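Local atomic coordinates of molybdenum cofactor carrier protein (Chlamydomonas reinhardtii, PDB entry 2IZ6), a protein that probably binds the molybdenum cofactor and carries it in protected form for delivery to molybdenum enzymes. Residues A34-K39 against A159-A164; H44-L49 against A166-L171; E60-A65 against D86-P91; G119-V124 against K145-L150; L126-K131 against A152-V157. One frame throughout, in Å; residues are numbered along the deposited sequence.

In the fold
The chain folds as a Rossmann-like three-layer sandwich, a parallel sheet with helices on both faces, and the five contacts sample both outer layers. Contacts 1 and 2 share helix 161-173, their centres about 11 Å apart, and their segments alternate along the chain. Contact 3, on helix 57-67, extends the same layer about 16 Å from either centre. Contacts 4 and 5 follow contact 3 and, like it, are enclosed by the sequence that contacts 1 and 2 span; their own segments alternate, and they share helix 118-129 on the other face, centres about 8 Å apart. Contacts 2, 3, 4 and 5 also lie where other subunits approach, so the fold's packing and the assembly's are coupled.

Contact 1: residues A34-K39 against A159-A164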
# COMPACT_ATOMS: atom_id res chain seq x y z
N ALA A 34 -12.17 -18.46 -18.67
CA ALA A 34 -12.42 -17.24 -17.96
C ALA A 34 -13.71 -16.55 -18.34
O ALA A 34 -14.50 -16.11 -17.45
CB ALA A 34 -11.22 -16.30 -18.09
N ASN A 35 -13.99 -16.51 -19.65
CA ASN A 35 -15.25 -15.90 -20.10
C ASN A 35 -16.47 -16.67 -19.54
O ASN A 35 -17.44 -16.05 -19.08
CB ASN A 35 -15.24 -15.82 -21.66
CG ASN A 35 -16.44 -15.10 -22.19
OD1 ASN A 35 -17.42 -15.72 -22.54
ND2 ASN A 35 -16.45 -13.76 -22.10
N GLU A 36 -16.44 -18.00 -19.63
CA GLU A 36 -17.52 -18.85 -19.14
C GLU A 36 -17.67 -18.72 -17.68
O GLU A 36 -18.79 -18.68 -17.19
CB GLU A 36 -17.28 -20.30 -19.49
CG GLU A 36 -18.47 -21.21 -19.17
CD GLU A 36 -19.81 -20.90 -19.94
OE1 GLU A 36 -19.81 -20.32 -21.06
OE2 GLU A 36 -20.91 -21.23 -19.39
N LEU A 37 -16.53 -18.68 -17.00
CA LEU A 37 -16.57 -18.51 -15.56
C LEU A 37 -17.28 -17.21 -15.22
O LEU A 37 -18.11 -17.21 -14.28
CB LEU A 37 -15.15 -18.53 -15.03
CG LEU A 37 -15.04 -18.41 -13.52
CD1 LEU A 37 -15.45 -19.66 -12.82
CD2 LEU A 37 -13.63 -17.94 -13.11
N GLY A 38 -16.89 -16.10 -15.82
CA GLY A 38 -17.53 -14.78 -15.65
C GLY A 38 -19.04 -14.83 -15.84
O GLY A 38 -19.84 -14.35 -15.00
N LYS A 39 -19.46 -15.52 -16.87
CA LYS A 39 -20.92 -15.76 -17.18
C LYS A 39 -21.59 -16.41 -16.02
O LYS A 39 -22.61 -15.93 -15.59
CB LYS A 39 -21.07 -16.56 -18.50
CG LYS A 39 -20.75 -15.84 -19.69
CD LYS A 39 -21.33 -16.66 -20.88
CE LYS A 39 -20.43 -16.69 -22.07
NZ LYS A 39 -20.90 -17.84 -22.99
N ALA A 159 -11.52 -29.06 -12.15
CA ALA A 159 -11.20 -29.62 -13.44
C ALA A 159 -11.77 -28.84 -14.62
O ALA A 159 -11.27 -28.97 -15.75
CB ALA A 159 -11.67 -31.07 -13.51
N ASP A 160 -12.84 -28.11 -14.39
CA ASP A 160 -13.48 -27.28 -15.40
C ASP A 160 -14.31 -26.18 -14.74
O ASP A 160 -14.37 -26.11 -13.50
CB ASP A 160 -14.37 -28.14 -16.33
CG ASP A 160 -15.38 -29.00 -15.55
OD1 ASP A 160 -15.87 -30.02 -16.14
OD2 ASP A 160 -15.78 -28.72 -14.38
N VAL A 161 -14.96 -25.35 -15.57
CA VAL A 161 -15.73 -24.21 -15.10
C VAL A 161 -16.86 -24.69 -14.22
O VAL A 161 -17.08 -24.20 -13.13
CB VAL A 161 -16.27 -23.30 -16.20
CG1 VAL A 161 -17.29 -22.32 -15.67
CG2 VAL A 161 -15.14 -22.63 -16.83
N ALA A 162 -17.60 -25.69 -14.69
CA ALA A 162 -18.61 -26.25 -13.79
C ALA A 162 -18.12 -26.64 -12.39
O ALA A 162 -18.79 -26.34 -11.41
CB ALA A 162 -19.29 -27.49 -14.44
N GLY A 163 -16.98 -27.30 -12.31
CA GLY A 163 -16.42 -27.70 -11.04
C GLY A 163 -16.04 -26.53 -10.18
O GLY A 163 -16.26 -26.55 -8.94
N ALA A 164 -15.47 -25.53 -10.80
CA ALA A 164 -15.13 -24.28 -10.11
C ALA A 164 -16.33 -23.59 -9.51
O ALA A 164 -16.34 -23.20 -8.34
CB ALA A 164 -14.32 -23.33 -11.09
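Two helices lying side by side on one face of the parallel sheet, 28-43 and 161-173, meet here through L37 and V161, whose CA atoms are 5.8 Å apart. V161, in the first turn of its helix, does most of the touching. Its first torsion (chi1 168°) swings CG1 away from its own backbone N and across to the other helix, where the methyl settles 3.9 Å from L37 CA and just as near E36 CG. The second branch, CG2, stays beside its own nitrogen and lies 4.1 Å from E36 CB, where the two side chains cross at about a right angle. One turn on, A164 CB takes the L37 CD1 methyl at 4.2 Å. L37 and V161 also rest on the sheet, on strands 110-114 and 134-137 respectively, which close the seam on that side.

Only the aliphatic part of E36 takes part in the packing. Its carboxylate turns to its own helix, where OE2 bonds to Q40 NE2 and OE1 pairs with K39 NZ in a salt bridge whose hydrogen bond is weak, at 3.3 Å. The start of the partner helix is fixed by D160 at the N-cap: its OD2 accepts from G163 N at 2.8 Å, which holds the first turn that presents V161. Joined through V161, L37 and A164, the two helices form part of one helical layer of a Rossmann-like alpha/beta sandwich.

Contact 2: residues H44-L49 against A166-L171; sequences HGWILL and AAVKQL
W46 and V168 join the entrance of strand 47-51 to helix 161-173, which covers one face of the Rossmann-like sheet. Apolar packing dominates. V168 CG1 stands over the face of the indole six-membered ring, 4.0 Å from its centroid and 27° off the normal, a CH-pi contact, with CZ3 and CH2 its nearest ring atoms. A chi1 of 176° directs this methyl away from its own helix nitrogen and onto the indole. On the opposite face of the same ring lies H44 CB, 3.4 Å above the plane and over the centre, so the indole is held between its own chain and the helix. On the sheet side, I16 touches both W46 and V168. Were W46 an alanine, V168 CG1 would probably lose the ring face it rests on, and strand and helix their main apolar link here.

G45, with positive phi, closes helix 28-43 in a Schellman motif. The polar link is made by water, between H44 and K169. The extended lysine crosses the imidazole at about a right angle, CD 4.1 Å from NE2. H44 ND1 is bonded to Q40 O. One water bridges the imidazole and the ammonium group: it lies in the imidazole plane, 2.8 Å from H44 NE2, and accepts from K169 NZ at 2.7 Å.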
# COMPACT_ATOMS: atom_id res chain seq x y z
N HIS A 44 -25.26 -16.68 -11.25
CA HIS A 44 -25.51 -16.96 -9.87
C HIS A 44 -25.78 -15.75 -8.99
O HIS A 44 -25.95 -15.88 -7.79
CB HIS A 44 -24.36 -17.82 -9.30
CG HIS A 44 -24.42 -19.24 -9.74
ND1 HIS A 44 -24.02 -19.64 -10.99
CD2 HIS A 44 -24.94 -20.34 -9.14
CE1 HIS A 44 -24.24 -20.95 -11.13
NE2 HIS A 44 -24.76 -21.40 -10.00
N GLY A 45 -25.80 -14.54 -9.55
CA GLY A 45 -26.08 -13.37 -8.75
C GLY A 45 -24.95 -12.82 -7.95
O GLY A 45 -25.20 -12.10 -6.98
N TRP A 46 -23.75 -13.24 -8.28
CA TRP A 46 -22.56 -12.82 -7.61
C TRP A 46 -21.92 -11.63 -8.34
O TRP A 46 -22.05 -11.49 -9.54
CB TRP A 46 -21.56 -13.97 -7.43
CG TRP A 46 -22.15 -15.21 -6.87
CD1 TRP A 46 -23.14 -15.31 -5.90
CD2 TRP A 46 -21.68 -16.54 -7.10
NE1 TRP A 46 -23.41 -16.68 -5.69
CE2 TRP A 46 -22.53 -17.44 -6.41
CE3 TRP A 46 -20.78 -17.07 -8.03
CZ2 TRP A 46 -22.39 -18.84 -6.52
CZ3 TRP A 46 -20.66 -18.48 -8.16
CH2 TRP A 46 -21.46 -19.33 -7.36
N ILE A 47 -21.20 -10.82 -7.56
CA ILE A 47 -20.37 -9.72 -8.07
C ILE A 47 -18.98 -10.27 -8.45
O ILE A 47 -18.43 -11.05 -7.69
CB ILE A 47 -20.22 -8.60 -7.04
CG1 ILE A 47 -21.54 -7.93 -6.67
CG2 ILE A 47 -19.26 -7.54 -7.54
CD1 ILE A 47 -21.49 -7.03 -5.43
N LEU A 48 -18.49 -9.91 -9.65
CA LEU A 48 -17.14 -10.25 -10.06
C LEU A 48 -16.19 -9.13 -9.66
O LEU A 48 -16.43 -7.99 -10.04
CB LEU A 48 -17.11 -10.40 -11.55
CG LEU A 48 -15.74 -10.57 -12.26
CD1 LEU A 48 -15.13 -11.88 -11.79
CD2 LEU A 48 -15.84 -10.56 -13.80
N LEU A 49 -15.07 -9.50 -9.05
CA LEU A 49 -14.01 -8.59 -8.68
C LEU A 49 -12.78 -9.08 -9.38
O LEU A 49 -12.38 -10.24 -9.19
CB LEU A 49 -13.80 -8.65 -7.15
CG LEU A 49 -12.65 -7.85 -6.56
CD1 LEU A 49 -12.86 -6.42 -6.67
CD2 LEU A 49 -12.53 -8.09 -5.03
N ALA A 166 -19.27 -25.00 -8.83
CA ALA A 166 -19.78 -25.85 -7.76
C ALA A 166 -18.99 -25.67 -6.51
O ALA A 166 -19.59 -25.64 -5.43
CB ALA A 166 -19.74 -27.33 -8.22
N ALA A 167 -17.66 -25.54 -6.60
CA ALA A 167 -16.81 -25.30 -5.40
C ALA A 167 -17.16 -23.97 -4.73
O ALA A 167 -17.36 -23.90 -3.51
CB ALA A 167 -15.35 -25.37 -5.76
N VAL A 168 -17.28 -22.93 -5.54
CA VAL A 168 -17.66 -21.63 -5.04
C VAL A 168 -19.04 -21.72 -4.34
O VAL A 168 -19.24 -21.20 -3.28
CB VAL A 168 -17.67 -20.57 -6.14
CG1 VAL A 168 -18.18 -19.20 -5.58
CG2 VAL A 168 -16.26 -20.37 -6.75
N LYS A 169 -20.01 -22.30 -5.01
CA LYS A 169 -21.35 -22.36 -4.48
C LYS A 169 -21.36 -23.06 -3.13
O LYS A 169 -22.02 -22.61 -2.19
CB LYS A 169 -22.28 -23.07 -5.51
CG LYS A 169 -23.73 -22.97 -5.30
CD LYS A 169 -24.52 -23.56 -6.54
CE LYS A 169 -25.98 -23.77 -6.25
NZ LYS A 169 -26.60 -24.38 -7.51
N GLN A 170 -20.61 -24.15 -2.98
CA GLN A 170 -20.58 -24.93 -1.73
C GLN A 170 -19.95 -24.11 -0.59
O GLN A 170 -20.41 -24.09 0.55
CB GLN A 170 -19.75 -26.20 -1.97
CG GLN A 170 -19.59 -27.18 -0.83
CD GLN A 170 -18.75 -28.42 -1.25
OE1 GLN A 170 -18.24 -28.49 -2.40
NE2 GLN A 170 -18.63 -29.41 -0.35
N LEU A 171 -18.85 -23.46 -0.91
CA LEU A 171 -18.18 -22.54 -0.01
C LEU A 171 -19.13 -21.45 0.46
O LEU A 171 -19.29 -21.21 1.70
CB LEU A 171 -16.91 -21.98 -0.66
CG LEU A 171 -15.81 -23.02 -0.85
CD1 LEU A 171 -14.82 -22.55 -1.84
CD2 LEU A 171 -15.10 -23.39 0.46
O HOH W 1 -25.30 -24.13 -9.87

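Contact 3: residues E60-A65 against D86-P91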
# COMPACT_ATOMS: atom_id res chain seq x y z
N GLU A 60 -11.55 -11.21 -19.96
CA GLU A 60 -12.54 -12.19 -20.41
C GLU A 60 -13.61 -12.48 -19.38
O GLU A 60 -14.77 -12.59 -19.75
CB GLU A 60 -11.88 -13.49 -20.87
CG GLU A 60 -11.14 -13.36 -22.22
CD GLU A 60 -12.11 -13.12 -23.35
OE1 GLU A 60 -13.28 -13.50 -23.23
OE2 GLU A 60 -11.71 -12.50 -24.36
N ALA A 61 -13.19 -12.63 -18.13
CA ALA A 61 -14.11 -12.85 -17.07
C ALA A 61 -15.10 -11.67 -16.99
O ALA A 61 -16.34 -11.83 -16.81
CB ALA A 61 -13.36 -13.08 -15.81
N MET A 62 -14.55 -10.47 -17.14
CA MET A 62 -15.34 -9.24 -17.00
C MET A 62 -16.36 -9.11 -18.12
O MET A 62 -17.48 -8.66 -17.90
CB MET A 62 -14.42 -8.02 -16.98
CG MET A 62 -13.47 -7.98 -15.79
SD MET A 62 -13.46 -6.38 -14.96
CE MET A 62 -15.22 -6.10 -14.75
N LYS A 63 -15.97 -9.52 -19.32
CA LYS A 63 -16.87 -9.50 -20.46
C LYS A 63 -17.98 -10.50 -20.30
O LYS A 63 -19.14 -10.26 -20.66
CB LYS A 63 -16.10 -9.83 -21.72
CG LYS A 63 -15.26 -8.69 -22.20
CD LYS A 63 -14.85 -8.88 -23.68
CE LYS A 63 -13.81 -10.01 -23.86
NZ LYS A 63 -13.59 -10.41 -25.28
N GLY A 64 -17.63 -11.67 -19.79
CA GLY A 64 -18.60 -12.72 -19.51
C GLY A 64 -19.66 -12.36 -18.49
O GLY A 64 -20.85 -12.57 -18.71
N ALA A 65 -19.21 -11.77 -17.38
CA ALA A 65 -20.13 -11.36 -16.33
C ALA A 65 -21.06 -10.27 -16.84
O ALA A 65 -22.26 -10.28 -16.54
CB ALA A 65 -19.32 -10.82 -15.18
N ASP A 86 -15.67 -0.83 -21.12
CA ASP A 86 -17.05 -0.54 -20.78
C ASP A 86 -17.63 -1.71 -20.01
O ASP A 86 -18.70 -1.57 -19.37
CB ASP A 86 -17.87 -0.25 -22.05
CG ASP A 86 -17.34 0.94 -22.81
OD1 ASP A 86 -17.26 2.04 -22.20
OD2 ASP A 86 -16.98 0.79 -24.00
N ALA A 87 -16.96 -2.85 -20.06
CA ALA A 87 -17.40 -4.00 -19.21
C ALA A 87 -17.19 -3.83 -17.69
O ALA A 87 -17.69 -4.64 -16.91
CB ALA A 87 -16.71 -5.27 -19.63
N VAL A 88 -16.39 -2.84 -17.29
CA VAL A 88 -16.20 -2.56 -15.87
C VAL A 88 -17.33 -1.60 -15.42
O VAL A 88 -17.51 -0.53 -15.98
CB VAL A 88 -14.85 -1.90 -15.66
CG1 VAL A 88 -14.64 -1.51 -14.21
CG2 VAL A 88 -13.73 -2.83 -16.16
N ASP A 89 -18.09 -2.00 -14.42
CA ASP A 89 -19.08 -1.14 -13.82
C ASP A 89 -18.47 -0.14 -12.83
O ASP A 89 -18.81 1.01 -12.81
CB ASP A 89 -20.14 -1.96 -13.09
CG ASP A 89 -21.02 -2.74 -14.02
OD1 ASP A 89 -21.37 -2.21 -15.09
OD2 ASP A 89 -21.44 -3.85 -13.68
N ILE A 90 -17.63 -0.66 -11.94
CA ILE A 90 -17.09 0.07 -10.79
C ILE A 90 -15.58 -0.05 -10.85
O ILE A 90 -15.03 -1.13 -10.53
CB ILE A 90 -17.61 -0.50 -9.49
CG1 ILE A 90 -19.16 -0.40 -9.41
CG2 ILE A 90 -16.95 0.18 -8.30
CD1 ILE A 90 -19.75 -1.21 -8.30
N PRO A 91 -14.89 1.02 -11.32
CA PRO A 91 -13.44 1.03 -11.33
C PRO A 91 -12.92 1.43 -9.99
O PRO A 91 -13.22 2.53 -9.56
CB PRO A 91 -13.10 2.05 -12.47
CG PRO A 91 -14.39 2.45 -13.09
CD PRO A 91 -15.40 2.24 -11.98
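M62 turns its CG beside the backbone N (chi1 -64°), then bends at chi2 (-132°, away from a staggered position) and again at chi3, which folds the thioether over toward A87 and V88. In V88 the CG2 branch lies beside its own backbone N, and this is the methyl that meets the sulfur. The pair belongs to the Rossmann-like sandwich: helix 57-67 covers strands 47-51 and 72-76, and the loop before the edge strand 90-93 passes along the side of that helix.

M62 SD lies 3.8 Å from V88 CG2, the two side chains crossing obliquely. The terminal methyl goes further, CE coming 3.6 Å from the carbonyl oxygen A87 O and 3.8 Å from V88 CA, so it lies against the backbone as well as the side chain. A87 contributes its CB, which rests on the helix backbone, 3.9 Å from M62 O and 4.3 Å from K63 CA. The small side chain of A87 is consistent with the close approach, the CA atoms of K63 and A87 being 5.7 Å apart.

The loop has polar ties of its own. T72 OG1 is hydrogen-bonded to both A87 O and D89 N, and D89 forms a salt bridge with K66 farther along the helix. I90, in the strand that follows the loop, packs on I90 of the second subunit. K63 starts from the contact but runs back along its own helix, where its NZ forms a salt bridge with E60 OE2 at 3.0 Å, approaching 39° out of the carboxylate plane.

Contact 4: residues G119-V124 against K145-L150; sequences GTAAEV and KFFTSL
Helices 118-129 and 141-150 come together with the CA atoms of V124 and F147 8.2 Å apart, a separation bridged by one phenyl ring. F147 carries the contact. With CG beside the backbone N (chi1 -73°), its ring extends toward the neighbouring helix and offers one face to V124. There CG1 stands 3.7 Å from the ring centroid and 18° off the normal, a CH-pi contact in which CD2 and CE2 are the nearest ring atoms, each at 3.6 Å. The valine's chi1 of 167° aims this branch out from its helix and over the ring. At the far end of the ring, CZ lies 4.1 Å from A121 CB and 3.9 Å from A121 O, one turn earlier on the same helix.

The opposite face of F147 is covered by F146 CD2, 3.9 Å above the plane and over its centre, so the ring is clasped between its sequence neighbour and the partner helix. On the sheet side it touches L136. Across the subunit boundary, F146 of the third subunit meets F147 edge-to-face and packs on A121, drawing this core into the oligomer interface. With a serine at F147, V124 CG1 and A121 would probably be left facing a gap, and F146 would lose the cover of the neighbouring ring. CH-pi and van der Waals contact with a ring covered on both faces depends on shape, and the apolar seam continues into the third subunit.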
# COMPACT_ATOMS: atom_id res chain seq x y z
N GLY A 119 2.40 -13.01 -10.58
CA GLY A 119 1.44 -12.15 -9.89
C GLY A 119 0.28 -12.95 -9.32
O GLY A 119 -0.19 -12.66 -8.22
N THR A 120 -0.27 -13.86 -10.11
CA THR A 120 -1.33 -14.72 -9.68
C THR A 120 -0.92 -15.51 -8.45
O THR A 120 -1.65 -15.60 -7.53
CB THR A 120 -1.85 -15.57 -10.83
OG1 THR A 120 -2.40 -14.60 -11.72
CG2 THR A 120 -2.96 -16.51 -10.34
N ALA A 121 0.25 -16.08 -8.52
CA ALA A 121 0.78 -16.89 -7.40
C ALA A 121 0.86 -16.08 -6.12
O ALA A 121 0.56 -16.60 -5.03
CB ALA A 121 2.08 -17.44 -7.77
N ALA A 122 1.26 -14.83 -6.22
CA ALA A 122 1.33 -14.00 -5.02
C ALA A 122 -0.03 -13.79 -4.43
O ALA A 122 -0.30 -13.86 -3.24
CB ALA A 122 1.99 -12.67 -5.28
N GLU A 123 -0.99 -13.48 -5.26
CA GLU A 123 -2.32 -13.24 -4.76
C GLU A 123 -2.98 -14.47 -4.15
O GLU A 123 -3.74 -14.38 -3.16
CB GLU A 123 -3.23 -12.60 -5.84
CG GLU A 123 -2.87 -11.22 -6.26
CD GLU A 123 -2.58 -10.20 -5.12
OE1 GLU A 123 -1.55 -9.51 -5.27
OE2 GLU A 123 -3.35 -10.13 -4.13
N VAL A 124 -2.75 -15.62 -4.74
CA VAL A 124 -3.28 -16.87 -4.20
C VAL A 124 -2.64 -17.11 -2.79
O VAL A 124 -3.28 -17.44 -1.78
CB VAL A 124 -3.01 -18.07 -5.11
CG1 VAL A 124 -3.28 -19.38 -4.41
CG2 VAL A 124 -3.83 -17.92 -6.37
N LYS A 145 -0.18 -28.87 -6.59
CA LYS A 145 0.48 -29.59 -5.51
C LYS A 145 1.10 -28.62 -4.49
O LYS A 145 0.95 -28.79 -3.28
CB LYS A 145 1.59 -30.52 -6.09
CG LYS A 145 0.99 -31.72 -6.81
CD LYS A 145 2.04 -32.72 -7.34
CE LYS A 145 1.61 -33.35 -8.73
NZ LYS A 145 1.18 -34.82 -8.79
N PHE A 146 1.72 -27.55 -4.98
CA PHE A 146 2.34 -26.56 -4.11
C PHE A 146 1.32 -25.83 -3.20
O PHE A 146 1.45 -25.84 -1.97
CB PHE A 146 3.16 -25.57 -4.91
CG PHE A 146 3.68 -24.41 -4.06
CD1 PHE A 146 4.61 -24.63 -3.06
CD2 PHE A 146 3.17 -23.13 -4.22
CE1 PHE A 146 5.07 -23.53 -2.25
CE2 PHE A 146 3.64 -22.06 -3.47
CZ PHE A 146 4.54 -22.26 -2.49
N PHE A 147 0.21 -25.36 -3.78
CA PHE A 147 -0.75 -24.60 -3.00
C PHE A 147 -1.45 -25.53 -2.08
O PHE A 147 -1.75 -25.21 -0.93
CB PHE A 147 -1.72 -23.76 -3.92
CG PHE A 147 -1.03 -22.58 -4.54
CD1 PHE A 147 -0.80 -22.50 -5.85
CD2 PHE A 147 -0.53 -21.58 -3.72
CE1 PHE A 147 -0.06 -21.42 -6.39
CE2 PHE A 147 0.18 -20.49 -4.27
CZ PHE A 147 0.42 -20.44 -5.55
N THR A 148 -1.73 -26.75 -2.54
CA THR A 148 -2.30 -27.73 -1.59
C THR A 148 -1.37 -28.04 -0.40
O THR A 148 -1.85 -28.23 0.71
CB THR A 148 -2.71 -29.06 -2.30
OG1 THR A 148 -3.64 -28.77 -3.33
CG2 THR A 148 -3.28 -30.08 -1.28
N SER A 149 -0.08 -28.08 -0.61
CA SER A 149 0.85 -28.21 0.54
C SER A 149 0.81 -27.01 1.48
O SER A 149 1.10 -27.21 2.67
CB SER A 149 2.31 -28.42 0.09
OG SER A 149 2.95 -27.26 -0.52
N LEU A 150 0.55 -25.80 0.97
CA LEU A 150 0.44 -24.61 1.85
C LEU A 150 -0.74 -24.67 2.77
O LEU A 150 -0.65 -24.28 3.94
CB LEU A 150 0.37 -23.27 1.09
CG LEU A 150 1.61 -22.84 0.32
CD1 LEU A 150 1.40 -21.49 -0.27
CD2 LEU A 150 2.89 -22.84 1.18

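Contact 5: residues L126-K131 against A152-V157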
# COMPACT_ATOMS: atom_id res chain seq x y z
N LEU A 126 -1.33 -14.90 -0.79
CA LEU A 126 -1.86 -13.93 0.18
C LEU A 126 -3.30 -14.27 0.62
O LEU A 126 -3.70 -13.94 1.77
CB LEU A 126 -1.69 -12.51 -0.31
CG LEU A 126 -0.23 -12.09 -0.40
CD1 LEU A 126 0.01 -10.69 -1.01
CD2 LEU A 126 0.45 -12.13 0.96
N ALA A 127 -4.13 -14.78 -0.24
CA ALA A 127 -5.47 -15.26 0.09
C ALA A 127 -5.35 -16.35 1.11
O ALA A 127 -6.06 -16.36 2.09
CB ALA A 127 -6.21 -15.76 -1.13
N LEU A 128 -4.44 -17.30 0.92
CA LEU A 128 -4.25 -18.36 1.91
C LEU A 128 -3.72 -17.85 3.18
O LEU A 128 -4.15 -18.33 4.24
CB LEU A 128 -3.37 -19.50 1.41
CG LEU A 128 -3.88 -20.17 0.12
CD1 LEU A 128 -2.86 -21.15 -0.43
CD2 LEU A 128 -5.21 -20.93 0.38
N LYS A 129 -2.81 -16.85 3.14
CA LYS A 129 -2.36 -16.24 4.39
C LYS A 129 -3.52 -15.64 5.20
O LYS A 129 -3.56 -15.74 6.44
CB LYS A 129 -1.28 -15.20 4.08
CG LYS A 129 -0.70 -14.49 5.28
CD LYS A 129 0.52 -13.60 4.86
CE LYS A 129 0.91 -12.51 5.90
NZ LYS A 129 0.93 -12.96 7.32
N ALA A 130 -4.50 -15.07 4.48
CA ALA A 130 -5.70 -14.50 5.09
C ALA A 130 -6.74 -15.56 5.47
O ALA A 130 -7.84 -15.18 5.93
CB ALA A 130 -6.32 -13.52 4.14
N LYS A 131 -6.45 -16.84 5.21
CA LYS A 131 -7.37 -17.96 5.45
C LYS A 131 -8.66 -17.86 4.64
O LYS A 131 -9.75 -18.19 5.07
CB LYS A 131 -7.63 -18.15 6.96
CG LYS A 131 -6.39 -18.13 7.81
CD LYS A 131 -5.48 -19.26 7.57
CE LYS A 131 -4.22 -19.11 8.48
NZ LYS A 131 -3.29 -20.29 8.36
N ALA A 152 -4.11 -27.43 2.75
CA ALA A 152 -4.94 -28.38 2.03
C ALA A 152 -6.41 -28.05 2.20
O ALA A 152 -7.19 -28.32 1.30
CB ALA A 152 -4.65 -29.83 2.50
N GLY A 153 -6.78 -27.44 3.33
CA GLY A 153 -8.17 -27.21 3.62
C GLY A 153 -8.80 -26.07 2.86
O GLY A 153 -10.00 -25.96 2.80
N LEU A 154 -7.98 -25.19 2.33
CA LEU A 154 -8.49 -23.98 1.64
C LEU A 154 -8.31 -24.01 0.14
O LEU A 154 -8.82 -23.13 -0.49
CB LEU A 154 -7.76 -22.72 2.19
CG LEU A 154 -8.11 -22.30 3.65
CD1 LEU A 154 -7.30 -21.13 4.14
CD2 LEU A 154 -9.50 -21.99 3.72
N VAL A 155 -7.60 -25.02 -0.41
CA VAL A 155 -7.28 -25.06 -1.85
C VAL A 155 -8.16 -26.09 -2.52
O VAL A 155 -8.22 -27.23 -2.13
CB VAL A 155 -5.80 -25.36 -2.04
CG1 VAL A 155 -5.44 -25.53 -3.49
CG2 VAL A 155 -4.99 -24.23 -1.55
N HIS A 156 -8.91 -25.64 -3.52
CA HIS A 156 -9.86 -26.46 -4.24
C HIS A 156 -9.38 -26.49 -5.69
O HIS A 156 -9.27 -25.48 -6.37
CB HIS A 156 -11.28 -25.94 -4.14
CG HIS A 156 -11.79 -25.84 -2.75
ND1 HIS A 156 -11.47 -24.80 -1.89
CD2 HIS A 156 -12.61 -26.66 -2.06
CE1 HIS A 156 -12.06 -25.01 -0.72
NE2 HIS A 156 -12.73 -26.14 -0.79
N VAL A 157 -9.05 -27.66 -6.14
CA VAL A 157 -8.62 -27.82 -7.52
C VAL A 157 -9.85 -28.16 -8.37
O VAL A 157 -10.54 -29.15 -8.11
CB VAL A 157 -7.49 -28.89 -7.60
CG1 VAL A 157 -7.15 -29.17 -8.98
CG2 VAL A 157 -6.28 -28.41 -6.89
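L128 O accepts from K131 N at 2.9 Å, a bond that helps close the Schellman motif ending helix 118-129. K131 takes positive phi (61°) there, and the turn presents its backbone to L154. The leucine's CD1 methyl presses on that backbone, 3.4 Å from K131 CA and 3.6 Å from K131 C, while CD2 lies 4.0 Å from K131 O. This is tight packing, with the leucine wedged against the helix end. K131 adds its CB at 4.1 Å from the same CD1; the rest of its chain leads elsewhere.

L128 supplies the other half. Its side chain slides past L154 in the opposite direction, CD2 resting 3.6 Å from L154 CB, and it crosses V155 at about a right angle, where V155 CG2 is met by both methyls, CD2 at 3.8 Å and CD1 at 3.9 Å. At a chi1 of 175° V155 holds CG2 beside its backbone N, opposite the carbonyl carbon, and this is the branch turned to L128. L128 and V155 both reach F147, and V134 and L136 of the adjoining strand line the sheet side, so one apolar cluster fills the corner.

Backbone bonds of L154 and H156 to strand 134-137 carry the segment into the sheet at its edge. Helix 118-129 is the crossover linking parallel strands 110-114 and 134-137, and its C-terminal end packs on the start of the next strand, 155-158, as in a Rossmann-like alpha/beta sandwich.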